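Local coordinates for D-3-phosphoglycerate dehydrogenase-related protein (Vibrio cholerae, PDB 4S1V) that probably catalyses NAD-dependent oxidoreduction of D-2-hydroxyacids, as D-3-phosphoglycerate dehydrogenases and their relatives do, at residues I84-C89 against V94-G99; M2-L7 against E306-F311. All blocks are in the same frame, centred on the assembly; numbering follows the deposited sequence.

In the fold
Both contacts belong to the smaller of the chain's two parallel sheets, whose strands run in the order 27-30, 3-6, 50-53, 73-76 and 95-98. Contact 1 sets helix 86-91 against strand 95-98, outermost in the sheet within this chain, whereas contact 2 lays the C-terminal helix 294-312 over strand 3-6, so the two ends of the chain meet. Their centres are about 14 Å apart, and the helix of contact 2 also reaches the strand of contact 1: T95 OG1 lies 3.5 Å from F311 CE2, and a weak hydrogen bond runs from N307 ND2 to E98 O. The larger parallel sheet, with a glycine-rich turn of Rossmann type, probably binds NAD, as in relatives.

Contact 1. Residues I84-C89 against V94-G99; sequences IDVPLC and VTVLEG
The second half of a beta-alpha-beta unit, strand 73-76, helix 86-91 and strand 95-98, closes here as the short helix packs on the strand that follows it, and V96 is the residue on which the helix side converges. Its two methyls share the work. CG2 faces C89, 3.6 Å from CB and 3.7 Å from SG, so CB and SG both rest against this one methyl. CG1 meets V86 CG2 at 4.0 Å, the two valines crossing at a slant. From the loop before the helix, I84 comes in tip to tip: its fully extended chain, with CG1 anti to the backbone N (chi1 -166°) and CD1 anti again, carries CD1 to 4.1 Å from both V96 CG1 and V96 CG2. I74 of the neighbouring strand touches I84, C89 and V94, while L65 of helix 62-66 packs on the last two, which are both buried.

D85 supplies the N-cap of the helix. L88 N donates to D85 OD1 at 3.2 Å, meeting the carboxylate from above its plane, and this ties down the first turn that presents V86 and C89 to the strand. Further along the helix, the turn leading into the strand is joined to it by the one hydrogen bond between the two segments, V94 N to C89 O at 2.8 Å. The donor stands 37° out of the carbonyl plane, the C=O...N angle is 134°, and V94 CB sits close by, 3.3 Å from that same C89 O.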
loop_
_atom_site.group_PDB
_atom_site.type_symbol
_atom_site.label_atom_id
_atom_site.label_comp_id
_atom_site.label_asym_id
_atom_site.label_seq_id
_atom_site.Cartn_x
_atom_site.Cartn_y
_atom_site.Cartn_z
ATOM N N ILE C 84 -1.447 -1.672 41.986
ATOM C CA ILE C 84 -0.916 -1.387 43.324
ATOM C C ILE C 84 -1.778 -1.993 44.450
ATOM O O ILE C 84 -3.006 -2.012 44.364
ATOM C CB ILE C 84 -0.683 0.138 43.527
ATOM C CG1 ILE C 84 0.186 0.409 44.768
ATOM C CG2 ILE C 84 -2.001 0.905 43.567
ATOM C CD1 ILE C 84 0.613 1.858 44.938
ATOM N N ASP C 85 -1.120 -2.492 45.493
ATOM C CA ASP C 85 -1.791 -3.172 46.603
ATOM C C ASP C 85 -1.539 -2.401 47.896
ATOM O O ASP C 85 -0.512 -2.596 48.562
ATOM C CB ASP C 85 -1.273 -4.613 46.716
ATOM C CG ASP C 85 -2.020 -5.443 47.760
ATOM O OD1 ASP C 85 -2.531 -4.890 48.763
ATOM O OD2 ASP C 85 -2.074 -6.678 47.576
ATOM N N VAL C 86 -2.482 -1.533 48.246
ATOM C CA VAL C 86 -2.275 -0.549 49.322
ATOM C C VAL C 86 -2.034 -1.196 50.697
ATOM O O VAL C 86 -1.118 -0.777 51.409
ATOM C CB VAL C 86 -3.390 0.523 49.353
ATOM C CG1 VAL C 86 -3.202 1.496 50.509
ATOM C CG2 VAL C 86 -3.415 1.276 48.033
ATOM N N PRO C 87 -2.840 -2.216 51.073
ATOM C CA PRO C 87 -2.493 -2.932 52.301
ATOM C C PRO C 87 -1.038 -3.427 52.311
ATOM O O PRO C 87 -0.343 -3.248 53.314
ATOM C CB PRO C 87 -3.485 -4.096 52.311
ATOM C CG PRO C 87 -4.698 -3.523 51.652
ATOM C CD PRO C 87 -4.158 -2.638 50.557
ATOM N N LEU C 88 -0.577 -3.998 51.194
ATOM C CA LEU C 88 0.785 -4.540 51.100
ATOM C C LEU C 88 1.851 -3.448 51.211
ATOM O O LEU C 88 2.870 -3.644 51.872
ATOM C CB LEU C 88 0.978 -5.356 49.805
ATOM C CG LEU C 88 2.246 -6.208 49.624
ATOM C CD1 LEU C 88 2.182 -7.525 50.394
ATOM C CD2 LEU C 88 2.487 -6.494 48.151
ATOM N N CYS C 89 1.618 -2.309 50.560
ATOM C CA CYS C 89 2.534 -1.169 50.643
ATOM C C CYS C 89 2.765 -0.714 52.090
ATOM O O CYS C 89 3.900 -0.483 52.501
ATOM C CB CYS C 89 2.004 0.004 49.812
ATOM S SG CYS C 89 2.224 -0.151 48.025
ATOM N N VAL C 94 5.141 1.773 53.678
ATOM C CA VAL C 94 5.014 2.763 52.612
ATOM C C VAL C 94 3.616 3.354 52.597
ATOM O O VAL C 94 2.628 2.629 52.458
ATOM C CB VAL C 94 5.396 2.199 51.230
ATOM C CG1 VAL C 94 5.280 3.283 50.163
ATOM C CG2 VAL C 94 6.809 1.627 51.262
ATOM N N THR C 95 3.555 4.668 52.790
ATOM C CA THR C 95 2.319 5.431 52.662
ATOM C C THR C 95 1.962 5.554 51.184
ATOM O O THR C 95 2.816 5.889 50.356
ATOM C CB THR C 95 2.456 6.845 53.275
ATOM O OG1 THR C 95 2.960 6.739 54.606
ATOM C CG2 THR C 95 1.102 7.575 53.325
ATOM N N VAL C 96 0.704 5.259 50.864
ATOM C CA VAL C 96 0.164 5.477 49.525
ATOM C C VAL C 96 -0.893 6.576 49.569
ATOM O O VAL C 96 -1.922 6.435 50.226
ATOM C CB VAL C 96 -0.437 4.187 48.932
ATOM C CG1 VAL C 96 -1.094 4.462 47.582
ATOM C CG2 VAL C 96 0.643 3.126 48.785
ATOM N N LEU C 97 -0.624 7.674 48.874
ATOM C CA LEU C 97 -1.601 8.756 48.747
ATOM C C LEU C 97 -2.129 8.821 47.312
ATOM O O LEU C 97 -1.374 8.630 46.352
ATOM C CB LEU C 97 -0.986 10.100 49.169
ATOM C CG LEU C 97 -0.536 10.262 50.633
ATOM C CD1 LEU C 97 0.286 11.536 50.834
ATOM C CD2 LEU C 97 -1.735 10.258 51.573
ATOM N N GLU C 98 -3.426 9.085 47.167
ATOM C CA GLU C 98 -4.016 9.181 45.835
ATOM C C GLU C 98 -4.480 10.580 45.455
ATOM O O GLU C 98 -4.854 11.381 46.321
ATOM C CB GLU C 98 -5.102 8.123 45.595
ATOM C CG GLU C 98 -6.238 8.049 46.601
ATOM C CD GLU C 98 -7.281 7.003 46.215
ATOM O OE1 GLU C 98 -6.981 6.114 45.389
ATOM O OE2 GLU C 98 -8.413 7.066 46.735
ATOM N N GLY C 99 -4.442 10.862 44.158
ATOM C CA GLY C 99 -4.830 12.163 43.640
ATOM C C GLY C 99 -6.228 12.178 43.045
ATOM O O GLY C 99 -7.130 11.457 43.497
#

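Contact 2. Residues M2-L7 against E306-F311; sequences MKIAIL and ENVVKF
V308 is the first residue of helical segment 306-311 to touch strand 3-6, and it does so tip to tip with I4: V308 CG1 lies 3.8 Å from I4 CD1. That valine methyl stands anti to its own backbone N (chi1 168°), while the isoleucine extends CD1 out to it from the strand. L73 and S75 of strand 73-76 also pack on V308, so the valine bears on more than one strand of the sheet. V309 turns away from the strand; K310, next along, closes a salt bridge within the helix, NZ to E306 OE2 at 2.8 Å, using the carboxylate's anti lone pair. F311 then returns to the sheet. M2 crosses it at about a right angle, and the bend of the methionine at its last torsion (chi3 78°) brings CE to 3.9 Å from both F311 CD1 and F311 CE1. SD lies 4.1 Å from F311 CD1 and 5.4 Å from the ring centroid, 75° off the normal, in an oblique Met-aromatic contact. With V308 and F311 one helical turn apart, the same helix face meets I4 of the strand and M2 just before it, the layered helix-on-sheet packing of an open parallel alpha/beta fold.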
loop_
_atom_site.group_PDB
_atom_site.type_symbol
_atom_site.label_atom_id
_atom_site.label_comp_id
_atom_site.label_asym_id
_atom_site.label_seq_id
_atom_site.Cartn_x
_atom_site.Cartn_y
_atom_site.Cartn_z
ATOM N N MET C 2 13.096 15.734 50.186
ATOM C CA MET C 2 13.017 14.350 49.716
ATOM C C MET C 2 13.632 14.137 48.338
ATOM O O MET C 2 13.560 15.011 47.470
ATOM C CB MET C 2 11.564 13.875 49.665
ATOM C CG MET C 2 10.732 14.153 50.900
ATOM S SD MET C 2 9.100 13.409 50.739
ATOM C CE MET C 2 9.475 11.697 51.109
ATOM N N LYS C 3 14.240 12.968 48.152
ATOM C CA LYS C 3 14.625 12.498 46.829
ATOM C C LYS C 3 13.408 11.820 46.204
ATOM O O LYS C 3 12.890 10.836 46.750
ATOM C CB LYS C 3 15.813 11.529 46.894
ATOM C CG LYS C 3 17.183 12.202 46.833
ATOM C CD LYS C 3 18.237 11.311 46.180
ATOM C CE LYS C 3 18.078 11.250 44.660
ATOM N NZ LYS C 3 19.148 10.469 43.976
ATOM N N ILE C 4 12.969 12.363 45.065
ATOM C CA ILE C 4 11.714 11.976 44.415
ATOM C C ILE C 4 11.948 11.436 43.009
ATOM O O ILE C 4 12.617 12.073 42.202
ATOM C CB ILE C 4 10.743 13.182 44.334
ATOM C CG1 ILE C 4 10.373 13.677 45.736
ATOM C CG2 ILE C 4 9.481 12.838 43.544
ATOM C CD1 ILE C 4 9.945 15.126 45.777
ATOM N N ALA C 5 11.382 10.263 42.721
ATOM C CA ALA C 5 11.408 9.709 41.370
ATOM C C ALA C 5 10.023 9.709 40.715
ATOM O O ALA C 5 9.028 9.310 41.331
ATOM C CB ALA C 5 12.002 8.306 41.371
ATOM N N ILE C 6 9.967 10.168 39.466
ATOM C CA ILE C 6 8.752 10.078 38.661
ATOM C C ILE C 6 8.987 9.038 37.575
ATOM O O ILE C 6 9.903 9.183 36.759
ATOM C CB ILE C 6 8.348 11.428 38.027
ATOM C CG1 ILE C 6 8.250 12.523 39.093
ATOM C CG2 ILE C 6 7.017 11.294 37.292
ATOM C CD1 ILE C 6 7.884 13.885 38.539
ATOM N N LEU C 7 8.171 7.987 37.577
ATOM C CA LEU C 7 8.332 6.889 36.620
ATOM C C LEU C 7 7.552 7.080 35.307
ATOM O O LEU C 7 6.548 7.797 35.258
ATOM C CB LEU C 7 7.958 5.548 37.266
ATOM C CG LEU C 7 8.784 5.005 38.437
ATOM C CD1 LEU C 7 8.176 3.702 38.950
ATOM C CD2 LEU C 7 10.241 4.787 38.033
ATOM N N GLU C 306 0.996 17.819 45.294
ATOM C CA GLU C 306 0.368 18.372 46.495
ATOM C C GLU C 306 0.478 17.367 47.639
ATOM O O GLU C 306 0.779 17.735 48.776
ATOM C CB GLU C 306 -1.106 18.721 46.212
ATOM C CG GLU C 306 -1.956 19.077 47.421
ATOM C CD GLU C 306 -3.447 18.872 47.183
ATOM O OE1 GLU C 306 -3.910 18.957 46.024
ATOM O OE2 GLU C 306 -4.170 18.613 48.168
ATOM N N ASN C 307 0.246 16.093 47.330
ATOM C CA ASN C 307 0.335 15.036 48.333
ATOM C C ASN C 307 1.775 14.771 48.778
ATOM O O ASN C 307 2.024 14.444 49.937
ATOM C CB ASN C 307 -0.345 13.766 47.831
ATOM C CG ASN C 307 -1.860 13.870 47.861
ATOM O OD1 ASN C 307 -2.429 14.598 48.680
ATOM N ND2 ASN C 307 -2.519 13.137 46.974
ATOM N N VAL C 308 2.714 14.940 47.852
ATOM C CA VAL C 308 4.133 14.860 48.164
ATOM C C VAL C 308 4.505 15.907 49.220
ATOM O O VAL C 308 5.117 15.568 50.236
ATOM C CB VAL C 308 5.011 15.005 46.895
ATOM C CG1 VAL C 308 6.470 15.223 47.265
ATOM C CG2 VAL C 308 4.877 13.768 46.013
ATOM N N VAL C 309 4.118 17.162 48.989
ATOM C CA VAL C 309 4.442 18.258 49.923
ATOM C C VAL C 309 3.644 18.200 51.238
ATOM O O VAL C 309 4.107 18.693 52.275
ATOM C CB VAL C 309 4.365 19.660 49.261
ATOM C CG1 VAL C 309 5.335 19.753 48.090
ATOM C CG2 VAL C 309 2.951 19.998 48.815
ATOM N N LYS C 310 2.458 17.592 51.189
ATOM C CA LYS C 310 1.701 17.265 52.398
ATOM C C LYS C 310 2.421 16.202 53.232
ATOM O O LYS C 310 2.434 16.277 54.467
ATOM C CB LYS C 310 0.287 16.786 52.056
ATOM C CG LYS C 310 -0.705 17.900 51.755
ATOM C CD LYS C 310 -2.111 17.345 51.565
ATOM C CE LYS C 310 -3.154 18.456 51.560
ATOM N NZ LYS C 310 -4.421 18.025 50.899
ATOM N N PHE C 311 3.012 15.215 52.561
ATOM C CA PHE C 311 3.773 14.168 53.245
ATOM C C PHE C 311 5.056 14.740 53.841
ATOM O O PHE C 311 5.434 14.376 54.950
ATOM C CB PHE C 311 4.090 12.990 52.306
ATOM C CG PHE C 311 4.776 11.829 52.987
ATOM C CD1 PHE C 311 6.167 11.781 53.088
ATOM C CD2 PHE C 311 4.035 10.780 53.523
ATOM C CE1 PHE C 311 6.799 10.716 53.715
ATOM C CE2 PHE C 311 4.663 9.714 54.154
ATOM C CZ PHE C 311 6.047 9.681 54.248
#